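PDB 6IUQ: prolyl 4-hydroxylase from Phytophthora capsici LT1534, which probably hydroxylates prolyl residues of protein substrates at the 4 position, as an iron(II)- and 2-oxoglutarate-dependent dioxygenase. Local coordinates for residues Lys4-Tyr17 against Lys106-Glu118. Sequence-based numbering, arbitrary orientation.
Sequences KFPGVYKESFTRDY and KVPELDALFHSTE
Arg15 and Glu109 form a two-pronged salt bridge. Arg15 NE donates to Glu109 OE1 at 3.0 Å, and Arg15 NH2 donates to Glu109 OE2 at 2.8 Å. Both oxygens lie close to the guanidinium plane, but the carboxylate is turned 46° to it. Arg15 NE meets Glu109 OE1 on the syn side, somewhat out of the carboxylate plane, while Arg15 NH2 comes to Glu109 OE2 from well above it. Arg15 runs extended through chi2 and bends at chi3 (-61°), which turns its side edge to the acid. Glu109 is buried, and the pairing with Arg15 would probably favour its charged form.

Near the start of the helix, Phe5 N donates to Lys106 O at 3.2 Å, on a lone pair in the carbonyl plane. Near the other end, a water links Tyr17 OH to Ala112 O. Glu118 OE1 accepts from Ser116 OG through its anti lone pair and lies beside Tyr17 CD1. Another water lies between Tyr9 OH and Glu109 OE2, but its very short distance to that oxygen leaves the bond doubtful. Tyr9 OH is also hydrogen-bonded to Glu55 of helix 46-61.

The fold is the double-stranded beta-helix of the 2-oxoglutarate oxygenases. Here the irregular N-terminal segment, which leads into helix 17-23, runs along helix 108-115 on the outside of that core. The contact is at the surface, its centre about 23 Å from the centre of the chain, and includes none of the iron ligands His156, Asp158 and His215. Leu110 and Leu113 of the helix pack on Leu227 of strand 224-232.

Ala112 CB sits over the centre of one guanidinium face, 3.7 Å from Arg15 CZ. The Phe13 ring meets the Glu109 carboxylate with its edge, Phe13 CZ lying 3.3 Å from Glu109 OE2. The side chains of Lys4 and Lys106 lie side by side and point the same way. Lys4 CG is 3.4 Å from Lys106 NZ, and Lys4 CB rests against Lys106 CG. Lys4 NZ and Lys106 NZ stay 6.3 Å apart.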
loop_
_atom_site.group_PDB
_atom_site.type_symbol
_atom_site.label_atom_id
_atom_site.label_comp_id
_atom_site.label_asym_id
_atom_site.label_seq_id
_atom_site.Cartn_x
_atom_site.Cartn_y
_atom_site.Cartn_z
ATOM N N LYS A 4 9.609 -25.395 14.658
ATOM C CA LYS A 4 10.358 -24.507 15.553
ATOM C C LYS A 4 9.470 -23.536 16.336
ATOM O O LYS A 4 9.745 -23.272 17.500
ATOM C CB LYS A 4 11.412 -23.715 14.773
ATOM C CG LYS A 4 12.797 -24.315 14.814
ATOM C CD LYS A 4 13.175 -24.688 16.241
ATOM C CE LYS A 4 14.676 -24.632 16.471
ATOM N NZ LYS A 4 15.022 -24.912 17.908
ATOM N N PHE A 5 8.427 -22.978 15.722
ATOM C CA PHE A 5 7.436 -22.278 16.541
ATOM C C PHE A 5 6.805 -23.334 17.424
ATOM O O PHE A 5 6.318 -24.340 16.917
ATOM C CB PHE A 5 6.354 -21.544 15.731
ATOM C CG PHE A 5 5.323 -20.845 16.609
ATOM C CD1 PHE A 5 5.650 -19.669 17.285
ATOM C CD2 PHE A 5 4.049 -21.387 16.792
ATOM C CE1 PHE A 5 4.728 -19.024 18.126
ATOM C CE2 PHE A 5 3.116 -20.759 17.627
ATOM C CZ PHE A 5 3.457 -19.568 18.302
ATOM N N PRO A 6 6.826 -23.110 18.747
ATOM C CA PRO A 6 6.382 -24.071 19.765
ATOM C C PRO A 6 5.022 -24.680 19.468
ATOM O O PRO A 6 4.854 -25.877 19.697
ATOM C CB PRO A 6 6.342 -23.236 21.054
ATOM C CG PRO A 6 6.584 -21.803 20.628
ATOM C CD PRO A 6 7.359 -21.885 19.360
ATOM N N GLY A 7 4.077 -23.891 18.960
ATOM C CA GLY A 7 2.815 -24.450 18.499
ATOM C C GLY A 7 1.632 -24.250 19.431
ATOM O O GLY A 7 0.563 -24.845 19.241
ATOM N N VAL A 8 1.810 -23.406 20.442
ATOM C CA VAL A 8 0.736 -23.141 21.385
ATOM C C VAL A 8 0.350 -21.673 21.286
ATOM O O VAL A 8 1.208 -20.790 21.321
ATOM C CB VAL A 8 1.137 -23.498 22.840
ATOM C CG1 VAL A 8 -0.088 -23.464 23.754
ATOM C CG2 VAL A 8 1.801 -24.878 22.888
ATOM N N TYR A 9 -0.946 -21.419 21.150
ATOM C CA TYR A 9 -1.424 -20.072 20.884
ATOM C C TYR A 9 -2.211 -19.550 22.071
ATOM O O TYR A 9 -2.918 -20.305 22.735
ATOM C CB TYR A 9 -2.276 -20.054 19.606
ATOM C CG TYR A 9 -1.489 -20.465 18.379
ATOM C CD1 TYR A 9 -0.745 -19.534 17.665
ATOM C CD2 TYR A 9 -1.462 -21.792 17.952
ATOM C CE1 TYR A 9 -0.005 -19.907 16.556
ATOM C CE2 TYR A 9 -0.717 -22.173 16.840
ATOM C CZ TYR A 9 0.005 -21.224 16.151
ATOM O OH TYR A 9 0.734 -21.587 15.040
ATOM N N LYS A 10 -2.093 -18.252 22.326
ATOM C CA LYS A 10 -2.756 -17.628 23.468
ATOM C C LYS A 10 -4.283 -17.688 23.404
ATOM O O LYS A 10 -4.961 -17.473 24.411
ATOM C CB LYS A 10 -2.312 -16.170 23.594
ATOM C CG LYS A 10 -1.426 -15.897 24.795
ATOM C CD LYS A 10 -2.251 -15.530 26.031
ATOM C CE LYS A 10 -2.887 -14.150 25.901
ATOM N NZ LYS A 10 -3.839 -13.864 27.014
ATOM N N GLU A 11 -4.820 -17.976 22.225
ATOM C CA GLU A 11 -6.262 -17.942 22.018
ATOM C C GLU A 11 -6.681 -18.961 20.967
ATOM O O GLU A 11 -5.947 -19.232 20.025
ATOM C CB GLU A 11 -6.693 -16.535 21.607
ATOM C CG GLU A 11 -8.135 -16.423 21.143
ATOM C CD GLU A 11 -8.522 -14.991 20.817
ATOM O OE1 GLU A 11 -9.494 -14.781 20.034
ATOM O OE2 GLU A 11 -7.849 -14.082 21.353
ATOM N N SER A 12 -7.859 -19.540 21.131
ATOM C CA SER A 12 -8.318 -20.520 20.173
ATOM C C SER A 12 -8.666 -19.802 18.868
ATOM O O SER A 12 -9.105 -18.657 18.892
ATOM C CB SER A 12 -9.511 -21.296 20.734
ATOM O OG SER A 12 -10.708 -20.565 20.581
ATOM N N PHE A 13 -8.445 -20.451 17.730
ATOM C CA PHE A 13 -8.754 -19.809 16.455
ATOM C C PHE A 13 -9.098 -20.802 15.360
ATOM O O PHE A 13 -8.838 -21.992 15.475
ATOM C CB PHE A 13 -7.582 -18.944 15.994
ATOM C CG PHE A 13 -6.397 -19.738 15.528
ATOM C CD1 PHE A 13 -5.492 -20.249 16.443
ATOM C CD2 PHE A 13 -6.185 -19.964 14.171
ATOM C CE1 PHE A 13 -4.393 -20.984 16.015
ATOM C CE2 PHE A 13 -5.090 -20.689 13.731
ATOM C CZ PHE A 13 -4.189 -21.204 14.653
ATOM N N THR A 14 -9.670 -20.284 14.285
ATOM C CA THR A 14 -9.972 -21.084 13.112
ATOM C C THR A 14 -9.291 -20.500 11.887
ATOM O O THR A 14 -9.494 -19.329 11.556
ATOM C CB THR A 14 -11.486 -21.147 12.834
ATOM O OG1 THR A 14 -12.185 -21.412 14.054
ATOM C CG2 THR A 14 -11.783 -22.241 11.835
ATOM N N ARG A 15 -8.473 -21.307 11.223
ATOM C CA ARG A 15 -7.956 -20.936 9.923
ATOM C C ARG A 15 -9.147 -20.916 8.966
ATOM O O ARG A 15 -9.487 -21.939 8.382
ATOM C CB ARG A 15 -6.887 -21.921 9.466
ATOM C CG ARG A 15 -6.196 -21.554 8.182
ATOM C CD ARG A 15 -5.220 -22.647 7.813
ATOM N NE ARG A 15 -4.186 -22.837 8.832
ATOM C CZ ARG A 15 -3.342 -23.866 8.840
ATOM N NH1 ARG A 15 -3.432 -24.806 7.901
ATOM N NH2 ARG A 15 -2.423 -23.969 9.790
ATOM N N ASP A 16 -9.785 -19.755 8.828
ATOM C CA ASP A 16 -11.096 -19.676 8.171
ATOM C C ASP A 16 -11.033 -19.062 6.769
ATOM O O ASP A 16 -11.370 -17.886 6.580
ATOM C CB ASP A 16 -12.083 -18.878 9.044
ATOM C CG ASP A 16 -13.546 -19.203 8.722
ATOM O OD1 ASP A 16 -13.805 -19.778 7.635
ATOM O OD2 ASP A 16 -14.436 -18.884 9.550
ATOM N N TYR A 17 -10.636 -19.887 5.801
ATOM C CA TYR A 17 -10.461 -19.475 4.414
ATOM C C TYR A 17 -11.706 -18.906 3.775
ATOM O O TYR A 17 -11.621 -17.979 2.989
ATOM C CB TYR A 17 -10.014 -20.653 3.557
ATOM C CG TYR A 17 -8.650 -21.222 3.855
ATOM C CD1 TYR A 17 -7.512 -20.420 3.822
ATOM C CD2 TYR A 17 -8.494 -22.585 4.119
ATOM C CE1 TYR A 17 -6.255 -20.959 4.068
ATOM C CE2 TYR A 17 -7.245 -23.132 4.361
ATOM C CZ TYR A 17 -6.128 -22.312 4.328
ATOM O OH TYR A 17 -4.886 -22.851 4.571
ATOM N N LYS A 106 8.838 -22.967 9.743
ATOM C CA LYS A 106 8.859 -22.687 11.175
ATOM C C LYS A 106 7.551 -22.088 11.673
ATOM O O LYS A 106 7.279 -22.138 12.864
ATOM C CB LYS A 106 10.011 -21.746 11.535
ATOM C CG LYS A 106 11.381 -22.254 11.106
ATOM C CD LYS A 106 12.494 -21.299 11.517
ATOM C CE LYS A 106 13.872 -21.897 11.211
ATOM N NZ LYS A 106 14.109 -23.188 11.936
ATOM N N VAL A 107 6.743 -21.525 10.768
ATOM C CA VAL A 107 5.548 -20.767 11.167
ATOM C C VAL A 107 4.292 -21.153 10.379
ATOM O O VAL A 107 3.939 -20.515 9.380
ATOM C CB VAL A 107 5.797 -19.254 11.025
ATOM C CG1 VAL A 107 6.537 -18.715 12.252
ATOM C CG2 VAL A 107 6.589 -18.946 9.741
ATOM N N PRO A 108 3.592 -22.193 10.852
ATOM C CA PRO A 108 2.489 -22.839 10.120
ATOM C C PRO A 108 1.349 -21.918 9.669
ATOM O O PRO A 108 0.841 -22.087 8.546
ATOM C CB PRO A 108 1.967 -23.877 11.130
ATOM C CG PRO A 108 3.140 -24.192 11.980
ATOM C CD PRO A 108 3.865 -22.867 12.137
ATOM N N GLU A 109 0.926 -20.981 10.514
ATOM C CA GLU A 109 -0.147 -20.090 10.103
ATOM C C GLU A 109 0.353 -19.098 9.056
ATOM O O GLU A 109 -0.378 -18.735 8.133
ATOM C CB GLU A 109 -0.753 -19.350 11.305
ATOM C CG GLU A 109 -1.358 -20.271 12.355
ATOM C CD GLU A 109 -2.364 -21.262 11.764
ATOM O OE1 GLU A 109 -3.157 -20.882 10.866
ATOM O OE2 GLU A 109 -2.350 -22.439 12.190
ATOM N N LEU A 110 1.592 -18.642 9.197
ATOM C CA LEU A 110 2.142 -17.744 8.183
ATOM C C LEU A 110 2.398 -18.509 6.890
ATOM O O LEU A 110 2.221 -17.959 5.810
ATOM C CB LEU A 110 3.416 -17.071 8.680
ATOM C CG LEU A 110 3.200 -15.981 9.733
ATOM C CD1 LEU A 110 4.533 -15.524 10.338
ATOM C CD2 LEU A 110 2.432 -14.800 9.133
ATOM N N ASP A 111 2.783 -19.782 6.998
ATOM C CA ASP A 111 3.017 -20.608 5.820
ATOM C C ASP A 111 1.703 -20.849 5.077
ATOM O O ASP A 111 1.633 -20.713 3.863
ATOM C CB ASP A 111 3.669 -21.935 6.217
ATOM C CG ASP A 111 4.154 -22.746 5.013
ATOM O OD1 ASP A 111 4.066 -22.252 3.859
ATOM O OD2 ASP A 111 4.640 -23.883 5.228
ATOM N N ALA A 112 0.656 -21.196 5.811
ATOM C CA ALA A 112 -0.677 -21.342 5.234
ATOM C C ALA A 112 -1.189 -20.037 4.622
ATOM O O ALA A 112 -1.893 -20.050 3.612
ATOM C CB ALA A 112 -1.656 -21.834 6.287
ATOM N N LEU A 113 -0.851 -18.906 5.229
ATOM C CA LEU A 113 -1.268 -17.642 4.634
ATOM C C LEU A 113 -0.499 -17.441 3.338
ATOM O O LEU A 113 -1.055 -16.984 2.363
ATOM C CB LEU A 113 -1.056 -16.457 5.577
ATOM C CG LEU A 113 -1.566 -15.129 4.985
ATOM C CD1 LEU A 113 -2.986 -15.270 4.426
ATOM C CD2 LEU A 113 -1.512 -13.994 5.999
ATOM N N PHE A 114 0.771 -17.822 3.319
ATOM C CA PHE A 114 1.560 -17.672 2.103
ATOM C C PHE A 114 0.970 -18.486 0.951
ATOM O O PHE A 114 0.960 -18.035 -0.174
ATOM C CB PHE A 114 3.012 -18.085 2.331
ATOM C CG PHE A 114 3.860 -18.014 1.087
ATOM C CD1 PHE A 114 4.536 -16.845 0.763
ATOM C CD2 PHE A 114 3.984 -19.110 0.240
ATOM C CE1 PHE A 114 5.319 -16.771 -0.382
ATOM C CE2 PHE A 114 4.753 -19.037 -0.911
ATOM C CZ PHE A 114 5.424 -17.869 -1.219
ATOM N N HIS A 115 0.465 -19.674 1.248
ATOM C CA HIS A 115 -0.054 -20.578 0.229
ATOM C C HIS A 115 -1.520 -20.348 -0.091
ATOM O O HIS A 115 -2.054 -20.882 -1.060
ATOM C CB HIS A 115 0.146 -22.034 0.677
ATOM C CG HIS A 115 1.553 -22.519 0.509
ATOM N ND1 HIS A 115 2.388 -22.773 1.574
ATOM C CD2 HIS A 115 2.273 -22.784 -0.609
ATOM C CE1 HIS A 115 3.559 -23.187 1.119
ATOM N NE2 HIS A 115 3.514 -23.198 -0.200
ATOM N N SER A 116 -2.186 -19.556 0.728
ATOM C CA SER A 116 -3.587 -19.259 0.467
ATOM C C SER A 116 -3.769 -18.490 -0.844
ATOM O O SER A 116 -2.979 -17.604 -1.179
ATOM C CB SER A 116 -4.181 -18.471 1.632
ATOM O OG SER A 116 -5.372 -17.842 1.221
ATOM N N THR A 117 -4.805 -18.841 -1.595
ATOM C CA THR A 117 -5.104 -18.144 -2.841
ATOM C C THR A 117 -6.458 -17.454 -2.822
ATOM O O THR A 117 -6.976 -17.083 -3.886
ATOM C CB THR A 117 -5.104 -19.094 -4.048
ATOM O OG1 THR A 117 -6.081 -20.124 -3.838
ATOM C CG2 THR A 117 -3.735 -19.690 -4.261
ATOM N N GLU A 118 -7.039 -17.299 -1.632
ATOM C CA GLU A 118 -8.378 -16.716 -1.512
ATOM C C GLU A 118 -8.395 -15.297 -2.074
ATOM O O GLU A 118 -9.283 -14.934 -2.852
ATOM C CB GLU A 118 -8.842 -16.731 -0.056
ATOM C CG GLU A 118 -9.672 -17.970 0.293
ATOM C CD GLU A 118 -8.889 -19.269 0.115
ATOM O OE1 GLU A 118 -7.697 -19.308 0.516
ATOM O OE2 GLU A 118 -9.457 -20.250 -0.427
HETATM O O HOH W 1 -0.985 -23.822 13.835
HETATM O O HOH W 2 -3.121 -22.640 2.550
#